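Local coordinates for protein acyl-coa oxidase (Arabidopsis thaliana, PDB 1W07) that oxidises long- and medium-chain acyl-CoAs to 2-trans-enoyl-CoAs with FAD and molecular oxygen, releasing hydrogen peroxide in peroxisomal beta-oxidation, at residues 298-303 / 393-398; 304-309 / 616-621; 387-392 / 415-420. The protein carries 1 engineered substitution. One frame throughout, in Å; residues are numbered along the deposited sequence.

Contact 1: residues 298-303 / 393-398. With FAD (flavin-adenine dinucleotide), chain C.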
# COMPACT_ATOMS: atom_id res chain seq x y z
N ARG B 298 5.79 12.35 8.44
CA ARG B 298 6.51 12.76 7.24
C ARG B 298 5.55 12.71 6.06
O ARG B 298 5.46 13.67 5.28
CB ARG B 298 7.71 11.85 6.95
CG ARG B 298 8.87 11.98 7.94
CD ARG B 298 9.93 10.87 7.72
NE ARG B 298 10.63 11.04 6.45
CZ ARG B 298 11.71 10.34 6.09
NH1 ARG B 298 12.21 9.41 6.89
NH2 ARG B 298 12.32 10.62 4.94
N ALA B 299 4.83 11.59 5.93
CA ALA B 299 3.89 11.41 4.84
C ALA B 299 2.79 12.46 4.87
O ALA B 299 2.47 13.06 3.85
CB ALA B 299 3.29 9.98 4.88
N VAL B 300 2.21 12.68 6.05
CA VAL B 300 1.14 13.68 6.23
C VAL B 300 1.63 15.10 5.90
O VAL B 300 0.88 15.91 5.33
CB VAL B 300 0.59 13.64 7.68
CG1 VAL B 300 -0.31 14.86 7.97
CG2 VAL B 300 -0.19 12.32 7.90
N CYS B 301 2.87 15.42 6.26
CA CYS B 301 3.43 16.74 5.98
C CYS B 301 3.45 16.93 4.46
O CYS B 301 3.06 17.98 3.96
CB CYS B 301 4.85 16.82 6.54
SG CYS B 301 5.75 18.37 6.25
N ILE B 302 3.89 15.91 3.74
CA ILE B 302 3.97 15.98 2.28
C ILE B 302 2.60 16.14 1.65
O ILE B 302 2.37 17.04 0.83
CB ILE B 302 4.69 14.73 1.71
CG1 ILE B 302 6.14 14.69 2.23
CG2 ILE B 302 4.68 14.78 0.18
CD1 ILE B 302 6.91 13.37 1.94
N ALA B 303 1.67 15.27 2.02
CA ALA B 303 0.34 15.32 1.45
C ALA B 303 -0.39 16.59 1.83
O ALA B 303 -1.11 17.17 1.00
CB ALA B 303 -0.47 14.07 1.86
N GLU B 393 0.74 5.10 2.36
CA GLU B 393 0.31 4.83 1.00
C GLU B 393 -0.89 5.70 0.64
O GLU B 393 -1.04 6.13 -0.51
CB GLU B 393 -0.02 3.33 0.81
CG GLU B 393 -0.83 3.03 -0.48
CD GLU B 393 -0.17 3.53 -1.77
OE1 GLU B 393 -0.86 3.58 -2.81
OE2 GLU B 393 1.04 3.85 -1.76
N GLU B 394 -1.75 5.96 1.61
CA GLU B 394 -2.92 6.80 1.37
C GLU B 394 -2.48 8.24 1.09
O GLU B 394 -3.11 8.96 0.30
CB GLU B 394 -3.85 6.76 2.57
CG GLU B 394 -5.09 7.65 2.45
CD GLU B 394 -6.08 7.21 1.35
OE1 GLU B 394 -7.06 7.95 1.16
OE2 GLU B 394 -5.90 6.16 0.70
N CYS B 395 -1.39 8.67 1.72
CA CYS B 395 -0.91 10.02 1.48
C CYS B 395 -0.40 10.10 0.06
O CYS B 395 -0.47 11.15 -0.57
CB CYS B 395 0.19 10.40 2.47
SG CYS B 395 -0.40 10.79 4.13
N ARG B 396 0.12 8.98 -0.45
CA ARG B 396 0.62 8.99 -1.82
C ARG B 396 -0.56 9.18 -2.78
O ARG B 396 -0.48 9.99 -3.70
CB ARG B 396 1.40 7.71 -2.12
CG ARG B 396 2.17 7.75 -3.44
CD ARG B 396 2.67 6.37 -3.81
NE ARG B 396 1.54 5.48 -4.05
CZ ARG B 396 0.71 5.58 -5.08
NH1 ARG B 396 0.91 6.52 -6.01
NH2 ARG B 396 -0.33 4.78 -5.17
N LYS B 397 -1.65 8.46 -2.54
CA LYS B 397 -2.83 8.57 -3.39
C LYS B 397 -3.43 9.98 -3.30
O LYS B 397 -4.03 10.48 -4.26
CB LYS B 397 -3.90 7.54 -2.99
CG LYS B 397 -3.50 6.08 -3.26
CD LYS B 397 -4.74 5.20 -3.33
CE LYS B 397 -4.38 3.76 -3.69
NZ LYS B 397 -3.66 3.06 -2.58
N LEU B 398 -3.29 10.60 -2.14
CA LEU B 398 -3.81 11.95 -1.94
C LEU B 398 -3.09 12.96 -2.83
O LEU B 398 -3.59 14.06 -3.06
CB LEU B 398 -3.68 12.34 -0.46
CG LEU B 398 -4.71 11.67 0.45
CD1 LEU B 398 -4.34 11.87 1.91
CD2 LEU B 398 -6.09 12.26 0.16
PA FAD C . -5.98 15.39 -9.06
O1A FAD C . -7.23 15.34 -9.85
O2A FAD C . -5.19 16.64 -9.05
O5B FAD C . -6.32 14.94 -7.56
C5B FAD C . -5.36 15.08 -6.50
C4B FAD C . -6.06 14.91 -5.15
O4B FAD C . -7.16 15.84 -5.13
C3B FAD C . -6.67 13.51 -5.02
O3B FAD C . -6.81 13.17 -3.64
C2B FAD C . -8.04 13.71 -5.67
O2B FAD C . -8.97 12.76 -5.13
C1B FAD C . -8.39 15.09 -5.09
N9A FAD C . -9.42 15.76 -5.91
C8A FAD C . -9.23 16.33 -7.10
N7A FAD C . -10.37 16.86 -7.53
C5A FAD C . -11.29 16.64 -6.60
C6A FAD C . -12.64 16.97 -6.50
N6A FAD C . -13.24 17.67 -7.46
N1A FAD C . -13.34 16.58 -5.35
C2A FAD C . -12.67 15.88 -4.34
N3A FAD C . -11.39 15.59 -4.47
C4A FAD C . -10.69 15.95 -5.56
N1 FAD C . -2.20 11.19 -19.06
C2 FAD C . -2.22 11.30 -20.45
O2 FAD C . -2.69 12.30 -20.99
N3 FAD C . -1.65 10.27 -21.22
C4 FAD C . -1.06 9.16 -20.59
O4 FAD C . -0.56 8.27 -21.27
C4X FAD C . -1.05 9.07 -19.20
N5 FAD C . -0.41 8.00 -18.57
C5X FAD C . -0.36 7.92 -17.17
C6 FAD C . 0.40 6.93 -16.55
C7 FAD C . 0.57 6.94 -15.17
C7M FAD C . 1.44 5.87 -14.52
C8 FAD C . -0.03 7.94 -14.40
C8M FAD C . 0.18 8.02 -12.88
C9 FAD C . -0.79 8.92 -15.02
C9A FAD C . -0.97 8.92 -16.41
N10 FAD C . -1.65 9.96 -17.04
C10 FAD C . -1.62 10.08 -18.44
C1' FAD C . -2.35 11.00 -16.25
C2' FAD C . -3.65 10.40 -15.70
O2' FAD C . -4.41 9.83 -16.77
C3' FAD C . -4.54 11.39 -14.94
O3' FAD C . -4.86 12.51 -15.78
C4' FAD C . -3.89 11.90 -13.66
O4' FAD C . -3.22 10.85 -12.96
C5' FAD C . -4.95 12.52 -12.75
O5' FAD C . -4.39 12.76 -11.46
P FAD C . -4.19 14.26 -10.92
O1P FAD C . -2.75 14.43 -10.62
O2P FAD C . -4.84 15.21 -11.85
O3P FAD C . -5.01 14.19 -9.53

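Contact 2: residues 304-309 / 616-621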
# COMPACT_ATOMS: atom_id res chain seq x y z
N THR B 304 -0.19 17.08 3.07
CA THR B 304 -0.86 18.31 3.50
C THR B 304 -0.37 19.52 2.70
O THR B 304 -1.17 20.30 2.19
CB THR B 304 -0.67 18.57 5.04
OG1 THR B 304 -1.26 17.49 5.78
CG2 THR B 304 -1.37 19.85 5.46
N ARG B 305 0.94 19.67 2.56
CA ARG B 305 1.46 20.81 1.80
C ARG B 305 1.04 20.71 0.34
O ARG B 305 0.55 21.67 -0.24
CB ARG B 305 2.98 20.89 1.94
CG ARG B 305 3.46 21.25 3.34
CD ARG B 305 4.97 21.27 3.42
NE ARG B 305 5.44 21.77 4.71
CZ ARG B 305 6.68 21.63 5.17
NH1 ARG B 305 7.00 22.13 6.35
NH2 ARG B 305 7.58 20.98 4.45
N TYR B 306 1.23 19.54 -0.27
CA TYR B 306 0.83 19.41 -1.66
C TYR B 306 -0.68 19.65 -1.85
O TYR B 306 -1.09 20.17 -2.89
CB TYR B 306 1.19 18.05 -2.22
CG TYR B 306 0.86 17.92 -3.68
CD1 TYR B 306 1.58 18.64 -4.64
CD2 TYR B 306 -0.17 17.09 -4.12
CE1 TYR B 306 1.28 18.53 -6.00
CE2 TYR B 306 -0.48 16.98 -5.47
CZ TYR B 306 0.24 17.70 -6.40
OH TYR B 306 -0.07 17.58 -7.74
N SER B 307 -1.49 19.27 -0.87
CA SER B 307 -2.94 19.44 -0.96
C SER B 307 -3.31 20.93 -0.94
O SER B 307 -4.35 21.32 -1.48
CB SER B 307 -3.66 18.74 0.19
OG SER B 307 -3.54 17.32 0.10
N ALA B 308 -2.47 21.73 -0.32
CA ALA B 308 -2.69 23.17 -0.23
C ALA B 308 -2.19 23.86 -1.50
O ALA B 308 -2.66 24.95 -1.84
CB ALA B 308 -1.98 23.74 0.99
N VAL B 309 -1.25 23.23 -2.18
CA VAL B 309 -0.70 23.80 -3.42
C VAL B 309 -1.54 23.37 -4.62
O VAL B 309 -1.87 24.19 -5.48
CB VAL B 309 0.76 23.34 -3.66
CG1 VAL B 309 1.19 23.71 -5.07
CG2 VAL B 309 1.70 23.99 -2.65
N SER B 616 11.23 15.54 -0.65
CA SER B 616 9.99 15.57 -1.41
C SER B 616 9.77 16.86 -2.16
O SER B 616 9.78 17.94 -1.57
CB SER B 616 8.81 15.37 -0.47
OG SER B 616 7.58 15.57 -1.15
N VAL B 617 9.52 16.73 -3.45
CA VAL B 617 9.27 17.89 -4.28
C VAL B 617 7.85 18.39 -4.03
O VAL B 617 7.60 19.59 -4.00
CB VAL B 617 9.44 17.54 -5.79
CG1 VAL B 617 8.99 18.72 -6.63
CG2 VAL B 617 10.91 17.16 -6.09
N LEU B 618 6.91 17.47 -3.82
CA LEU B 618 5.53 17.86 -3.60
C LEU B 618 5.36 18.49 -2.22
O LEU B 618 4.49 19.34 -2.02
CB LEU B 618 4.60 16.65 -3.72
CG LEU B 618 4.71 15.77 -4.97
CD1 LEU B 618 3.55 14.79 -4.94
CD2 LEU B 618 4.67 16.60 -6.26
N GLY B 619 6.21 18.07 -1.29
CA GLY B 619 6.12 18.56 0.07
C GLY B 619 7.10 19.63 0.49
O GLY B 619 7.27 19.87 1.69
N ARG B 620 7.73 20.28 -0.47
CA ARG B 620 8.69 21.33 -0.18
C ARG B 620 8.07 22.37 0.73
O ARG B 620 6.91 22.74 0.56
CB ARG B 620 9.15 22.04 -1.46
CG ARG B 620 10.07 21.26 -2.38
CD ARG B 620 10.35 22.12 -3.62
NE ARG B 620 10.98 23.38 -3.26
CZ ARG B 620 12.29 23.53 -3.07
NH1 ARG B 620 13.12 22.50 -3.22
NH2 ARG B 620 12.78 24.71 -2.69
N TYR B 621 8.86 22.87 1.66
CA TYR B 621 8.43 23.89 2.59
C TYR B 621 7.85 25.11 1.86
O TYR B 621 6.79 25.63 2.25
CB TYR B 621 9.61 24.34 3.46
CG TYR B 621 9.29 25.47 4.42
CD1 TYR B 621 8.79 25.19 5.69
CD2 TYR B 621 9.43 26.81 4.04
CE1 TYR B 621 8.44 26.22 6.57
CE2 TYR B 621 9.08 27.84 4.91
CZ TYR B 621 8.58 27.55 6.17
OH TYR B 621 8.21 28.57 7.02

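Contact 3: residues 387-392 / 415-420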
# COMPACT_ATOMS: atom_id res chain seq x y z
N ALA B 387 -1.56 1.06 11.03
CA ALA B 387 -2.19 2.34 10.67
C ALA B 387 -1.23 3.24 9.91
O ALA B 387 -1.65 3.93 8.97
CB ALA B 387 -2.70 3.06 11.92
N THR B 388 0.04 3.24 10.29
CA THR B 388 1.04 4.10 9.66
C THR B 388 1.35 3.67 8.23
O THR B 388 1.39 4.52 7.33
CB THR B 388 2.34 4.15 10.51
OG1 THR B 388 2.01 4.71 11.79
CG2 THR B 388 3.43 5.00 9.83
N ALA B 389 1.58 2.38 8.03
CA ALA B 389 1.87 1.84 6.71
C ALA B 389 0.74 2.18 5.74
O ALA B 389 0.97 2.70 4.65
CB ALA B 389 2.06 0.32 6.80
N ASP B 390 -0.50 1.90 6.15
CA ASP B 390 -1.62 2.22 5.28
C ASP B 390 -1.71 3.74 5.08
O ASP B 390 -1.97 4.21 3.97
CB ASP B 390 -2.94 1.71 5.87
CG ASP B 390 -3.02 0.19 5.93
OD1 ASP B 390 -2.30 -0.52 5.18
OD2 ASP B 390 -3.85 -0.29 6.73
N GLY B 391 -1.47 4.50 6.15
CA GLY B 391 -1.54 5.96 6.07
C GLY B 391 -0.55 6.58 5.10
O GLY B 391 -0.86 7.58 4.42
N ILE B 392 0.64 6.00 5.02
CA ILE B 392 1.68 6.50 4.13
C ILE B 392 1.27 6.29 2.68
O ILE B 392 1.44 7.18 1.86
CB ILE B 392 3.03 5.79 4.36
CG1 ILE B 392 3.57 6.15 5.74
CG2 ILE B 392 4.04 6.19 3.24
CD1 ILE B 392 4.77 5.32 6.13
N ALA B 415 7.78 1.96 1.14
CA ALA B 415 8.59 0.75 1.01
C ALA B 415 9.56 0.60 2.19
O ALA B 415 9.70 -0.50 2.74
CB ALA B 415 9.36 0.79 -0.32
N VAL B 416 10.21 1.68 2.60
CA VAL B 416 11.16 1.56 3.70
C VAL B 416 10.46 1.33 5.05
O VAL B 416 11.02 0.68 5.94
CB VAL B 416 12.07 2.82 3.79
CG1 VAL B 416 11.32 3.98 4.44
CG2 VAL B 416 13.34 2.48 4.55
N TYR B 417 9.23 1.82 5.18
CA TYR B 417 8.48 1.66 6.43
C TYR B 417 7.77 0.31 6.65
O TYR B 417 7.78 -0.20 7.78
CB TYR B 417 7.42 2.76 6.58
CG TYR B 417 6.72 2.68 7.92
CD1 TYR B 417 7.36 3.14 9.08
CD2 TYR B 417 5.50 2.03 8.06
CE1 TYR B 417 6.80 2.95 10.33
CE2 TYR B 417 4.93 1.82 9.33
CZ TYR B 417 5.59 2.29 10.45
OH TYR B 417 5.05 2.12 11.71
N VAL B 418 7.16 -0.26 5.60
CA VAL B 418 6.40 -1.51 5.69
C VAL B 418 6.97 -2.67 6.47
O VAL B 418 6.21 -3.47 7.04
CB VAL B 418 5.97 -2.07 4.30
CG1 VAL B 418 4.78 -1.31 3.80
CG2 VAL B 418 7.11 -2.01 3.31
N PRO B 419 8.29 -2.81 6.50
CA PRO B 419 8.83 -3.94 7.27
C PRO B 419 8.38 -3.85 8.74
O PRO B 419 8.39 -4.86 9.46
CB PRO B 419 10.33 -3.75 7.13
CG PRO B 419 10.47 -3.15 5.78
CD PRO B 419 9.36 -2.13 5.75
N ALA B 420 8.01 -2.66 9.18
CA ALA B 420 7.57 -2.44 10.56
C ALA B 420 6.38 -3.35 10.93
O ALA B 420 6.17 -3.67 12.10
CB ALA B 420 7.19 -0.98 10.77

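Contact 1: residues 298-303 / 393-398
Ala299, Ala303 and Cys395 join two helices of the alpha-helical bundle that forms the C-alpha1 domain of this acyl-CoA oxidase. Helices 278-309 and 370-398 run nearly parallel here, with 9° between their directions and 8.9 Å between their axes; helix 328-363 comes between them in sequence and brings the chain back. The small side chains of Ala299 and Ala303 are consistent with this spacing. Ala303 CB rests on Cys395 CB at 3.8 Å, and no hydrogen bond links the two segments. The thiol of Cys395 lies opposite its own carbonyl carbon (chi1 -76°), which leads SG alongside the turn 298-303 of helix 278-309: it lies 3.9 Å from Ala299 CB and 3.7 Å from Ala299 O, with the CG2 branch of Val300 at 4.1 Å. Leu337 of helix 328-363 packs on both Val300 and Cys395, while Leu410 and Leu413 of helix 410-417 pack on Ala299.

Elsewhere in segment 393-398, Glu393 gathers two cations. Arg396 grips its carboxylate side-on, NE to OE2 and NH2 to OE1, the latter at 2.7 Å through the syn lone pair. Lys397 NZ takes the anti lone pair of the same OE1 at 2.9 Å, so both positive charges probably keep the carboxylate ionised and fixed in rotation. Val418 and Cys421 of the second subunit pack against this network. The C-terminal end of the segment reaches the cofactor, whose site Thr422 and Asp426 of the second subunit help to complete: Leu398 O accepts from Gln330 NE2 and lies 3.3 Å from ribose atom C4B of FAD.

Contact 2: residues 304-309 / 616-621
Arg305 stretches from helix 278-309 to the loop 616-621 and binds the carbonyl of Gly619. Its chain is extended from CG to NE, which carries the guanidinium past the turn until NH2 meets Gly619 O at 3.0 Å. The bond is straight (167° at the hydrogen), lies in the guanidinium plane and arrives nearly along the C=O axis. Over one face of the guanidinium sits Tyr621 CA, and the ring of Tyr621 stands almost perpendicular to it, its CD1 3.6 Å from Arg305 NH1. That nitrogen has a stronger partner in Asp605, so the arginine joins the loop to helix 600-605 as well and its charge is probably balanced there.

One residue on, Tyr306 meets the type I beta turn formed by Val617 to Arg620. Ser616 OG, in an ST motif, accepts from Gly619 N at 2.9 Å and braces this turn, which links helix 611-614 to helix 625-635 in the C-terminal helical region. Leu618 presents its CD1 methyl squarely over the ring face of Tyr306, a CH-pi contact 4.3 Å from the centroid, while Leu618 CB packs on Tyr306 CD1 at 3.7 Å. The carbonyl O of Leu618 approaches Tyr306 CB at 3.5 Å. Beyond these two residues the helix faces other neighbours: Ser307 OG accepts from Gln330 NE2, and Ala308 packs on Val601 of helix 600-605.

Contact 3: residues 387-392 / 415-420
Tyr417 swings its ring across to Thr388 because CG stands opposite the backbone N (chi1 -175°), and Thr388 answers with a methyl set the same way, CG2 trans to its own N while OG1 turns back to the carbonyl O of Thr384. The result is a CH-pi contact: Thr388 CG2 lies over one ring face, 3.8 Å from the centroid and displaced toward the hydroxyl-bearing end, where it is 3.5 Å from Tyr417 CZ. Ala420 CB occupies the opposite face, so the ring is held between a methyl of each segment.

Helix 370-398 is here joined to helix 410-417 of the same C-alpha1 domain, in the part of the chain that leads on to the FAD-binding Thr422. Ile392 brings CD1 across the base of the ring, 3.7 Å from Tyr417 CB and equally near CG, and Ala389 CB adds a looser contact at 4.0 Å to Tyr417 CD2. Replacing Tyr417 by an alanine would probably leave the methyls of Thr388 and Ala420 facing a gap and Ile392 CD1 without the ring carbons it packs on. Ala292 and Ala295 of helix 278-309 also pack on the Tyr417 side chain. Farther along, Val418 CG1 stands 4.4 Å from Ala389 CB; Val418 and Pro419 pack on Tyr404 of the second subunit, while the carbonyl O of Ala415 accepts from the hydroxyl of that tyrosine.

How the contacts relate
Helix 278-309 supplies the first segments of contacts 1 and 2, 298-303 and 304-309, in direct succession. Contact 1 closes a loop of 89 residues when the chain, after helix 328-363, returns along helix 370-398. On that helix segment 387-392, which opens contact 3, precedes 393-398, which closes contact 1; contact 3 closes only at 415-420, after a loop of 22 residues, so the two cross, and Ala299 CB touches Ile392 CA between them. Contact 2 closes last, at 616-621, tying the C-alpha1 helices to the C-terminal helical region. Its loop of 306 residues encloses contact 3 and crosses contact 1, which it meets where Ile302 packs on Ser616. Contacts 1 and 3 both reach the second subunit.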